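Local coordinates for protein NH(3)-dependent NAD(+) synthetase (Francisella tularensis subsp. holarctica LVS, PDB 3FIU) that belongs to the NAD synthase family of HUP-clan alpha/beta proteins and holds adenosine monophosphate, pyrophosphate and magnesium in this model, at residues E30-G35 against I138-D143; A46-K51 against K179-P184; L54-L59 against L81-Y86. All blocks are in the same frame, centred on the assembly; numbering follows the deposited sequence.

Contact 1: residues E30-G35 against I138-D143; sequences EGFVIG and IVIGTD. With AMP (adenosine monophosphate), chain G.
Phe32 and Ile138 pair across two neighbouring parallel strands, their side chains side by side on the same face of the sheet. Ile138 CG1 comes within 3.8 Å of Phe32 CD2, while its CD1 runs on toward CE2 of the same ring. Ile140 reaches the ring from further along the chain: its CG1 stands anti to the carbonyl carbon (chi1 -63°), and the extended branch slants across the aromatic group until CD1 sits 3.5 Å from Phe32 CD2. The other branch, CG2, turns to Ile34 CD1. Ile34 CD1 also meets Thr142 CG2 at 3.8 Å, the two side chains being nearly perpendicular. Helices 9-25 and 40-51 cover this apolar row, through Leu20, Cys24 and Ala49 among others. On the opposite face Val33 and Val139 lie alongside one another, CG1 of the first 3.9 Å from CG2 of the second, beneath helix 113-135.

The backbone ladder is parallel. Ile138 N donates to Gly31 O, Val33 N to Ile138 O, and Ile140 N to Val33 O at 3.0 Å. Further on the two segments separate, and a water bridges them, accepting from Gly35 N and donating to Ile140 O at 2.7 Å.

Here the adenosine monophosphate ribose takes over. Its O2' donates to Gly35 O at 2.6 Å, while Thr142 OG1 lies 2.5 Å from AMP O3'. Thr142 CG2 touches both Ile34 CD1 and the ribose, so this one residue borders the apolar row and the nucleotide alike. The chemistry thus changes along the pair, from apolar packing to polar groups at the C-terminal end of strand 31-35, where both ribose hydroxyls are met by protein oxygens.

Contact 2: residues A46-K51 against K179-P184; sequences ASLAVK and KYLDVP
Leu181 pushes its forked end against one side of helix 40-51. CD1 rests 3.9 Å from Ser47 CB and 4.0 Å from Leu48 CD2, the two leucine side chains crossing at about a right angle. The other methyl, CD2, takes the aliphatic part of Lys51, whose CE lies 3.9 Å away. Val183 adds a lighter touch, placing CG2 against Ser47 OG.

A water does the polar work, donating to Ser47 OG and to Leu181 O, each at 2.6 Å. The serine hydroxyl is in turn bonded to Ala43 O, one turn back in its own helix, which fixes where OG stands. Further out, Leu48 packs on Ser13 and Leu16 of helix 9-25, and Ser47 also touches Leu77 of helix 68-81.

What brings Leu181 to this spot is the end of helix 171-180. Leu181 is the first residue to leave helical angles, and Asp182 follows with a positive phi of 58°. Asp182 N bonds back to Lys179 O at 3.3 Å, and Val183 N bonds back to Gly178 O. Those are the marks of a Schellman motif, with Asp182 as its C-prime residue, here set against the flank of a neighbouring helix.

Contact 3: residues L54-L59 against L81-Y86; sequences LPTTAL and LNIEHY
Thr57 and Glu84 meet on one face of two neighbouring parallel strands, and the glutamate can be followed outward along the threonine hydroxyl. Its CB starts 3.6 Å from Thr57 OG1. CG, set anti to the backbone N by a chi1 of -167°, carries the chain past the same oxygen and near Thr57 CG2. At the carboxylate OE1 comes back to 3.5 Å from Thr57 OG1, and a water donates to OE1 at 2.7 Å. Tyr86 OH donates to Glu84 OE2 at 2.6 Å, on the anti side and 22° out of the carboxylate plane. Thr57 CG2 and Leu59 CD2 lie at the edge of the tyrosine ring, Leu59 CD2 being 3.9 Å from Tyr86 CD1.

On the opposite face Ile83 CD1 packs on Ala58 CB at 3.7 Å. His85 ND1 donates a hydrogen bond to Ile83 O, which lies in the imidazole plane. Ala58 N donates to Glu84 O and Tyr86 N to Ala58 O, both at 3.0 Å.

With helix 68-81 these strands form a beta-alpha-beta unit, whose Leu59 lines the adenosine monophosphate pocket. Thr57 OG1 is also bonded to Tyr131 OH and Arg137 NH1. The Glu84 carboxylate has the Tyr86 hydroxyl, a water, a weak bond with Tyr131 OH and a long, weak ion pair with Arg137 for partners, which would probably favour its charged form.

Along the chain the segments run 30-35, 46-51, 54-59, 81-86, 138-143 and 179-184, so contact 3 is nested within both others, while contacts 1 and 2 interlock. Centres of contacts 1 and 3 are about 10 Å apart in one parallel sheet, ordered 84-87, 56-60, 31-35, 137-139; strands 31-35 and 56-60 join them through bonds such as Ile34 with Leu59. Contact 2, its centre about 14 Å from that of contact 1 and about 13 Å from that of contact 3, joins helix 40-51 to the end of helix 171-180; helix 40-51 covers the Phe32 and Ile140 face through Ala49 and touches Ile83 through Val50. Together they tie sheet and helices into one Rossmann-like unit holding adenosine monophosphate near Gly35, Leu59 and Thr142.

Contact 1: residues E30-G35 against I138-D143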
loop_
_atom_site.group_PDB
_atom_site.type_symbol
_atom_site.label_atom_id
_atom_site.label_comp_id
_atom_site.label_asym_id
_atom_site.label_seq_id
_atom_site.Cartn_x
_atom_site.Cartn_y
_atom_site.Cartn_z
ATOM N N GLU A 30 -4.682 14.144 -14.698
ATOM C CA GLU A 30 -5.815 14.864 -15.278
ATOM C C GLU A 30 -6.909 15.191 -14.224
ATOM O O GLU A 30 -7.709 16.123 -14.402
ATOM C CB GLU A 30 -6.376 14.076 -16.472
ATOM C CG GLU A 30 -5.413 14.037 -17.678
ATOM C CD GLU A 30 -5.770 12.968 -18.713
ATOM O OE1 GLU A 30 -6.977 12.657 -18.904
ATOM O OE2 GLU A 30 -4.828 12.438 -19.345
ATOM N N GLY A 31 -6.918 14.459 -13.105
ATOM C CA GLY A 31 -7.999 14.585 -12.123
ATOM C C GLY A 31 -7.888 13.559 -11.006
ATOM O O GLY A 31 -6.776 13.062 -10.694
ATOM N N PHE A 32 -9.042 13.197 -10.459
ATOM C CA PHE A 32 -9.126 12.491 -9.203
ATOM C C PHE A 32 -10.020 11.281 -9.274
ATOM O O PHE A 32 -10.949 11.194 -10.090
ATOM C CB PHE A 32 -9.715 13.428 -8.127
ATOM C CG PHE A 32 -8.955 14.723 -7.964
ATOM C CD1 PHE A 32 -9.445 15.909 -8.525
ATOM C CD2 PHE A 32 -7.751 14.753 -7.249
ATOM C CE1 PHE A 32 -8.717 17.111 -8.383
ATOM C CE2 PHE A 32 -7.033 15.945 -7.076
ATOM C CZ PHE A 32 -7.515 17.129 -7.673
ATOM N N VAL A 33 -9.756 10.363 -8.357
ATOM C CA VAL A 33 -10.697 9.296 -8.075
ATOM C C VAL A 33 -10.746 9.137 -6.553
ATOM O O VAL A 33 -9.729 9.376 -5.842
ATOM C CB VAL A 33 -10.341 7.979 -8.841
ATOM C CG1 VAL A 33 -8.995 7.409 -8.391
ATOM C CG2 VAL A 33 -11.478 6.894 -8.713
ATOM N N ILE A 34 -11.917 8.742 -6.058
ATOM C CA ILE A 34 -12.140 8.664 -4.620
ATOM C C ILE A 34 -13.146 7.557 -4.329
ATOM O O ILE A 34 -14.081 7.374 -5.099
ATOM C CB ILE A 34 -12.610 10.013 -4.057
ATOM C CG1 ILE A 34 -12.682 9.939 -2.525
ATOM C CG2 ILE A 34 -13.990 10.392 -4.610
ATOM C CD1 ILE A 34 -12.636 11.281 -1.868
ATOM N N GLY A 35 -12.902 6.777 -3.270
ATOM C CA GLY A 35 -13.892 5.796 -2.813
ATOM C C GLY A 35 -14.912 6.466 -1.890
ATOM O O GLY A 35 -14.532 7.119 -0.898
ATOM N N ILE A 138 -5.257 10.904 -9.909
ATOM C CA ILE A 138 -4.644 10.575 -8.619
ATOM C C ILE A 138 -5.690 10.167 -7.583
ATOM O O ILE A 138 -6.825 10.618 -7.656
ATOM C CB ILE A 138 -3.704 11.664 -8.084
ATOM C CG1 ILE A 138 -4.410 13.033 -7.958
ATOM C CG2 ILE A 138 -2.500 11.738 -8.977
ATOM C CD1 ILE A 138 -3.524 14.090 -7.210
ATOM N N VAL A 139 -5.295 9.308 -6.639
ATOM C CA VAL A 139 -6.219 8.743 -5.659
ATOM C C VAL A 139 -6.225 9.623 -4.425
ATOM O O VAL A 139 -5.191 9.803 -3.751
ATOM C CB VAL A 139 -5.800 7.288 -5.244
ATOM C CG1 VAL A 139 -6.735 6.762 -4.141
ATOM C CG2 VAL A 139 -5.806 6.384 -6.443
ATOM N N ILE A 140 -7.392 10.170 -4.116
ATOM C CA ILE A 140 -7.554 10.974 -2.909
ATOM C C ILE A 140 -7.809 10.086 -1.704
ATOM O O ILE A 140 -8.818 9.347 -1.673
ATOM C CB ILE A 140 -8.737 11.926 -3.038
ATOM C CG1 ILE A 140 -8.493 12.922 -4.169
ATOM C CG2 ILE A 140 -8.959 12.628 -1.647
ATOM C CD1 ILE A 140 -9.636 13.879 -4.429
ATOM N N GLY A 141 -6.920 10.147 -0.710
ATOM C CA GLY A 141 -7.138 9.458 0.560
ATOM C C GLY A 141 -7.900 10.373 1.516
ATOM O O GLY A 141 -7.743 11.587 1.476
ATOM N N THR A 142 -8.742 9.782 2.362
ATOM C CA THR A 142 -9.715 10.579 3.134
ATOM C C THR A 142 -9.369 10.707 4.621
ATOM O O THR A 142 -10.151 11.282 5.383
ATOM C CB THR A 142 -11.123 9.982 3.033
ATOM O OG1 THR A 142 -11.120 8.705 3.656
ATOM C CG2 THR A 142 -11.588 9.862 1.554
ATOM N N ASP A 143 -8.229 10.145 5.030
ATOM C CA ASP A 143 -7.762 10.187 6.454
ATOM C C ASP A 143 -7.800 11.619 7.002
ATOM O O ASP A 143 -7.275 12.548 6.370
ATOM C CB ASP A 143 -6.345 9.624 6.584
ATOM C CG ASP A 143 -6.198 8.254 5.916
ATOM O OD1 ASP A 143 -6.170 7.238 6.640
ATOM O OD2 ASP A 143 -6.150 8.188 4.664
HETATM P P AMP G . -13.556 4.614 7.243
HETATM O O1P AMP G . -12.770 5.802 7.766
HETATM O O2P AMP G . -12.869 3.277 7.568
HETATM O O3P AMP G . -15.027 4.577 7.466
HETATM O "O5'" AMP G . -13.365 4.633 5.627
HETATM C "C5'" AMP G . -12.069 4.956 5.079
HETATM C "C4'" AMP G . -12.236 5.212 3.592
HETATM O "O4'" AMP G . -12.383 3.987 2.863
HETATM C "C3'" AMP G . -13.502 5.985 3.246
HETATM O "O3'" AMP G . -13.270 7.369 3.475
HETATM C "C2'" AMP G . -13.671 5.655 1.767
HETATM O "O2'" AMP G . -12.855 6.512 0.939
HETATM C "C1'" AMP G . -13.174 4.208 1.691
HETATM N N9 AMP G . -14.341 3.300 1.779
HETATM C C8 AMP G . -14.793 2.640 2.879
HETATM N N7 AMP G . -15.900 1.905 2.592
HETATM C C5 AMP G . -16.178 2.128 1.285
HETATM C C6 AMP G . -17.200 1.645 0.338
HETATM N N6 AMP G . -18.190 0.821 0.754
HETATM N N1 AMP G . -17.093 2.098 -0.925
HETATM C C2 AMP G . -16.135 2.942 -1.359
HETATM N N3 AMP G . -15.144 3.419 -0.555
HETATM C C4 AMP G . -15.142 3.028 0.751
HETATM O O HOH W 1 -10.455 7.165 -1.946
#

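Contact 2: residues A46-K51 against K179-P184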
loop_
_atom_site.group_PDB
_atom_site.type_symbol
_atom_site.label_atom_id
_atom_site.label_comp_id
_atom_site.label_asym_id
_atom_site.label_seq_id
_atom_site.Cartn_x
_atom_site.Cartn_y
_atom_site.Cartn_z
ATOM N N ALA A 46 -14.580 14.257 -1.644
ATOM C CA ALA A 46 -15.180 14.265 -3.004
ATOM C C ALA A 46 -15.697 15.661 -3.420
ATOM O O ALA A 46 -15.431 16.135 -4.529
ATOM C CB ALA A 46 -16.310 13.214 -3.110
ATOM N N SER A 47 -16.423 16.306 -2.517
ATOM C CA SER A 47 -16.935 17.657 -2.731
ATOM C C SER A 47 -15.823 18.682 -3.039
ATOM O O SER A 47 -15.959 19.507 -3.947
ATOM C CB SER A 47 -17.749 18.115 -1.526
ATOM O OG SER A 47 -18.842 17.226 -1.289
ATOM N N LEU A 48 -14.734 18.624 -2.281
ATOM C CA LEU A 48 -13.574 19.482 -2.557
ATOM C C LEU A 48 -12.983 19.211 -3.935
ATOM O O LEU A 48 -12.681 20.153 -4.691
ATOM C CB LEU A 48 -12.509 19.315 -1.465
ATOM C CG LEU A 48 -12.895 19.724 -0.031
ATOM C CD1 LEU A 48 -11.874 19.183 0.968
ATOM C CD2 LEU A 48 -13.015 21.232 0.106
ATOM N N ALA A 49 -12.809 17.926 -4.270
ATOM C CA ALA A 49 -12.240 17.550 -5.562
ATOM C C ALA A 49 -13.089 18.146 -6.669
ATOM O O ALA A 49 -12.560 18.773 -7.605
ATOM C CB ALA A 49 -12.190 16.046 -5.719
ATOM N N VAL A 50 -14.406 17.965 -6.553
ATOM C CA VAL A 50 -15.339 18.471 -7.562
ATOM C C VAL A 50 -15.187 19.981 -7.771
ATOM O O VAL A 50 -15.260 20.455 -8.907
ATOM C CB VAL A 50 -16.798 18.103 -7.244
ATOM C CG1 VAL A 50 -17.719 18.821 -8.210
ATOM C CG2 VAL A 50 -16.966 16.591 -7.384
ATOM N N LYS A 51 -14.947 20.716 -6.686
ATOM C CA LYS A 51 -14.794 22.178 -6.756
ATOM C C LYS A 51 -13.568 22.665 -7.524
ATOM O O LYS A 51 -13.533 23.818 -7.963
ATOM C CB LYS A 51 -14.780 22.784 -5.357
ATOM C CG LYS A 51 -16.156 22.789 -4.681
ATOM C CD LYS A 51 -16.376 24.051 -3.892
ATOM C CE LYS A 51 -17.808 24.134 -3.413
ATOM N NZ LYS A 51 -18.746 24.384 -4.537
ATOM N N LYS A 179 -20.954 20.642 6.332
ATOM C CA LYS A 179 -22.058 21.580 6.414
ATOM C C LYS A 179 -21.902 22.715 5.376
ATOM O O LYS A 179 -22.856 23.057 4.668
ATOM C CB LYS A 179 -22.126 22.146 7.821
ATOM C CG LYS A 179 -23.349 23.008 8.119
ATOM C CD LYS A 179 -23.223 23.595 9.527
ATOM C CE LYS A 179 -24.583 24.025 10.087
ATOM N NZ LYS A 179 -25.293 25.004 9.212
ATOM N N TYR A 180 -20.703 23.288 5.288
ATOM C CA TYR A 180 -20.422 24.367 4.330
ATOM C C TYR A 180 -20.591 23.913 2.870
ATOM O O TYR A 180 -21.011 24.697 2.019
ATOM C CB TYR A 180 -19.000 24.925 4.567
ATOM C CG TYR A 180 -18.563 25.953 3.552
ATOM C CD1 TYR A 180 -19.087 27.244 3.584
ATOM C CD2 TYR A 180 -17.655 25.634 2.536
ATOM C CE1 TYR A 180 -18.703 28.201 2.655
ATOM C CE2 TYR A 180 -17.278 26.580 1.593
ATOM C CZ TYR A 180 -17.811 27.866 1.662
ATOM O OH TYR A 180 -17.446 28.836 0.759
ATOM N N LEU A 181 -20.261 22.647 2.593
ATOM C CA LEU A 181 -20.290 22.105 1.240
ATOM C C LEU A 181 -21.621 21.425 0.881
ATOM O O LEU A 181 -21.730 20.736 -0.147
ATOM C CB LEU A 181 -19.139 21.119 1.069
ATOM C CG LEU A 181 -17.722 21.677 1.261
ATOM C CD1 LEU A 181 -16.718 20.511 1.402
ATOM C CD2 LEU A 181 -17.363 22.627 0.134
ATOM N N ASP A 182 -22.612 21.609 1.749
ATOM C CA ASP A 182 -23.971 21.109 1.537
ATOM C C ASP A 182 -24.046 19.602 1.332
ATOM O O ASP A 182 -24.818 19.115 0.505
ATOM C CB ASP A 182 -24.657 21.872 0.382
ATOM C CG ASP A 182 -24.615 23.394 0.586
ATOM O OD1 ASP A 182 -24.916 23.868 1.700
ATOM O OD2 ASP A 182 -24.268 24.106 -0.366
ATOM N N VAL A 183 -23.238 18.865 2.096
ATOM C CA VAL A 183 -23.249 17.422 2.040
ATOM C C VAL A 183 -24.613 16.984 2.589
ATOM O O VAL A 183 -25.087 17.582 3.542
ATOM C CB VAL A 183 -22.044 16.864 2.884
ATOM C CG1 VAL A 183 -22.232 15.432 3.292
ATOM C CG2 VAL A 183 -20.704 17.050 2.129
ATOM N N PRO A 184 -25.275 15.979 1.969
ATOM C CA PRO A 184 -26.587 15.552 2.478
ATOM C C PRO A 184 -26.670 15.301 3.981
ATOM O O PRO A 184 -25.784 14.682 4.612
ATOM C CB PRO A 184 -26.853 14.270 1.708
ATOM C CG PRO A 184 -26.232 14.564 0.400
ATOM C CD PRO A 184 -24.914 15.207 0.765
HETATM O O HOH W 2 -21.078 18.587 -1.550
#

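Contact 3: residues L54-L59 against L81-Y86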
loop_
_atom_site.group_PDB
_atom_site.type_symbol
_atom_site.label_atom_id
_atom_site.label_comp_id
_atom_site.label_asym_id
_atom_site.label_seq_id
_atom_site.Cartn_x
_atom_site.Cartn_y
_atom_site.Cartn_z
ATOM N N LEU A 54 -11.657 19.902 -11.994
ATOM C CA LEU A 54 -10.972 18.800 -12.683
ATOM C C LEU A 54 -11.821 17.530 -12.652
ATOM O O LEU A 54 -12.593 17.353 -11.721
ATOM C CB LEU A 54 -9.602 18.534 -12.066
ATOM C CG LEU A 54 -8.584 19.694 -12.080
ATOM C CD1 LEU A 54 -7.477 19.426 -11.069
ATOM C CD2 LEU A 54 -8.018 19.874 -13.475
ATOM N N PRO A 55 -11.709 16.670 -13.690
ATOM C CA PRO A 55 -12.438 15.400 -13.742
ATOM C C PRO A 55 -12.318 14.648 -12.421
ATOM O O PRO A 55 -11.224 14.516 -11.881
ATOM C CB PRO A 55 -11.727 14.630 -14.854
ATOM C CG PRO A 55 -11.270 15.709 -15.816
ATOM C CD PRO A 55 -10.901 16.892 -14.910
ATOM N N THR A 56 -13.443 14.172 -11.906
ATOM C CA THR A 56 -13.479 13.564 -10.571
ATOM C C THR A 56 -14.421 12.367 -10.678
ATOM O O THR A 56 -15.556 12.532 -11.083
ATOM C CB THR A 56 -14.033 14.545 -9.498
ATOM O OG1 THR A 56 -13.123 15.644 -9.318
ATOM C CG2 THR A 56 -14.209 13.831 -8.124
ATOM N N THR A 57 -13.953 11.184 -10.311
ATOM C CA THR A 57 -14.826 9.989 -10.376
ATOM C C THR A 57 -14.926 9.386 -9.001
ATOM O O THR A 57 -13.907 9.301 -8.289
ATOM C CB THR A 57 -14.197 8.953 -11.345
ATOM O OG1 THR A 57 -14.162 9.522 -12.656
ATOM C CG2 THR A 57 -14.982 7.592 -11.392
ATOM N N ALA A 58 -16.127 8.903 -8.653
ATOM C CA ALA A 58 -16.332 8.191 -7.394
ATOM C C ALA A 58 -16.556 6.702 -7.606
ATOM O O ALA A 58 -17.311 6.306 -8.490
ATOM C CB ALA A 58 -17.511 8.778 -6.623
ATOM N N LEU A 59 -15.918 5.879 -6.778
ATOM C CA LEU A 59 -16.212 4.472 -6.773
ATOM C C LEU A 59 -16.986 4.135 -5.500
ATOM O O LEU A 59 -16.577 4.491 -4.413
ATOM C CB LEU A 59 -14.922 3.634 -6.858
ATOM C CG LEU A 59 -13.998 3.909 -8.034
ATOM C CD1 LEU A 59 -12.889 2.820 -8.063
ATOM C CD2 LEU A 59 -14.810 3.934 -9.344
ATOM N N LEU A 81 -23.498 16.063 -7.076
ATOM C CA LEU A 81 -22.230 16.533 -7.614
ATOM C C LEU A 81 -22.132 16.359 -9.113
ATOM O O LEU A 81 -21.265 16.965 -9.743
ATOM C CB LEU A 81 -21.097 15.743 -6.971
ATOM C CG LEU A 81 -20.301 16.298 -5.777
ATOM C CD1 LEU A 81 -20.921 17.536 -5.095
ATOM C CD2 LEU A 81 -19.911 15.196 -4.787
ATOM N N ASN A 82 -22.978 15.492 -9.661
ATOM C CA ASN A 82 -23.032 15.224 -11.097
ATOM C C ASN A 82 -21.706 14.674 -11.595
ATOM O O ASN A 82 -21.147 15.176 -12.568
ATOM C CB ASN A 82 -23.426 16.481 -11.887
ATOM C CG ASN A 82 -24.893 16.815 -11.751
ATOM O OD1 ASN A 82 -25.728 16.202 -12.387
ATOM N ND2 ASN A 82 -25.210 17.761 -10.881
ATOM N N ILE A 83 -21.184 13.675 -10.892
ATOM C CA ILE A 83 -19.903 13.093 -11.273
ATOM C C ILE A 83 -20.011 11.698 -11.856
ATOM O O ILE A 83 -20.939 10.939 -11.536
ATOM C CB ILE A 83 -18.846 13.141 -10.111
ATOM C CG1 ILE A 83 -19.367 12.485 -8.832
ATOM C CG2 ILE A 83 -18.418 14.594 -9.868
ATOM C CD1 ILE A 83 -18.276 12.228 -7.792
ATOM N N GLU A 84 -19.057 11.378 -12.731
ATOM C CA GLU A 84 -18.804 10.004 -13.136
ATOM C C GLU A 84 -18.658 9.102 -11.895
ATOM O O GLU A 84 -17.998 9.465 -10.921
ATOM C CB GLU A 84 -17.509 9.927 -13.965
ATOM C CG GLU A 84 -17.338 8.573 -14.709
ATOM C CD GLU A 84 -16.068 8.501 -15.555
ATOM O OE1 GLU A 84 -15.511 9.581 -15.913
ATOM O OE2 GLU A 84 -15.615 7.361 -15.834
ATOM N N HIS A 85 -19.282 7.930 -11.930
ATOM C CA HIS A 85 -19.186 7.016 -10.797
ATOM C C HIS A 85 -19.466 5.588 -11.209
ATOM O O HIS A 85 -20.112 5.340 -12.229
ATOM C CB HIS A 85 -20.223 7.431 -9.732
ATOM C CG HIS A 85 -21.624 7.359 -10.244
ATOM N ND1 HIS A 85 -22.145 8.294 -11.115
ATOM C CD2 HIS A 85 -22.583 6.418 -10.082
ATOM C CE1 HIS A 85 -23.382 7.960 -11.430
ATOM N NE2 HIS A 85 -23.675 6.829 -10.810
ATOM N N TYR A 86 -19.004 4.646 -10.404
ATOM C CA TYR A 86 -19.329 3.232 -10.583
ATOM C C TYR A 86 -19.594 2.604 -9.234
ATOM O O TYR A 86 -18.924 2.928 -8.236
ATOM C CB TYR A 86 -18.167 2.504 -11.284
ATOM C CG TYR A 86 -17.820 3.182 -12.593
ATOM C CD1 TYR A 86 -16.917 4.258 -12.625
ATOM C CD2 TYR A 86 -18.440 2.796 -13.783
ATOM C CE1 TYR A 86 -16.633 4.916 -13.788
ATOM C CE2 TYR A 86 -18.148 3.450 -14.973
ATOM C CZ TYR A 86 -17.244 4.501 -14.964
ATOM O OH TYR A 86 -16.968 5.176 -16.121
HETATM O O HOH W 3 -17.024 13.241 -13.252
HETATM O O HOH W 4 -14.793 11.860 -14.682
#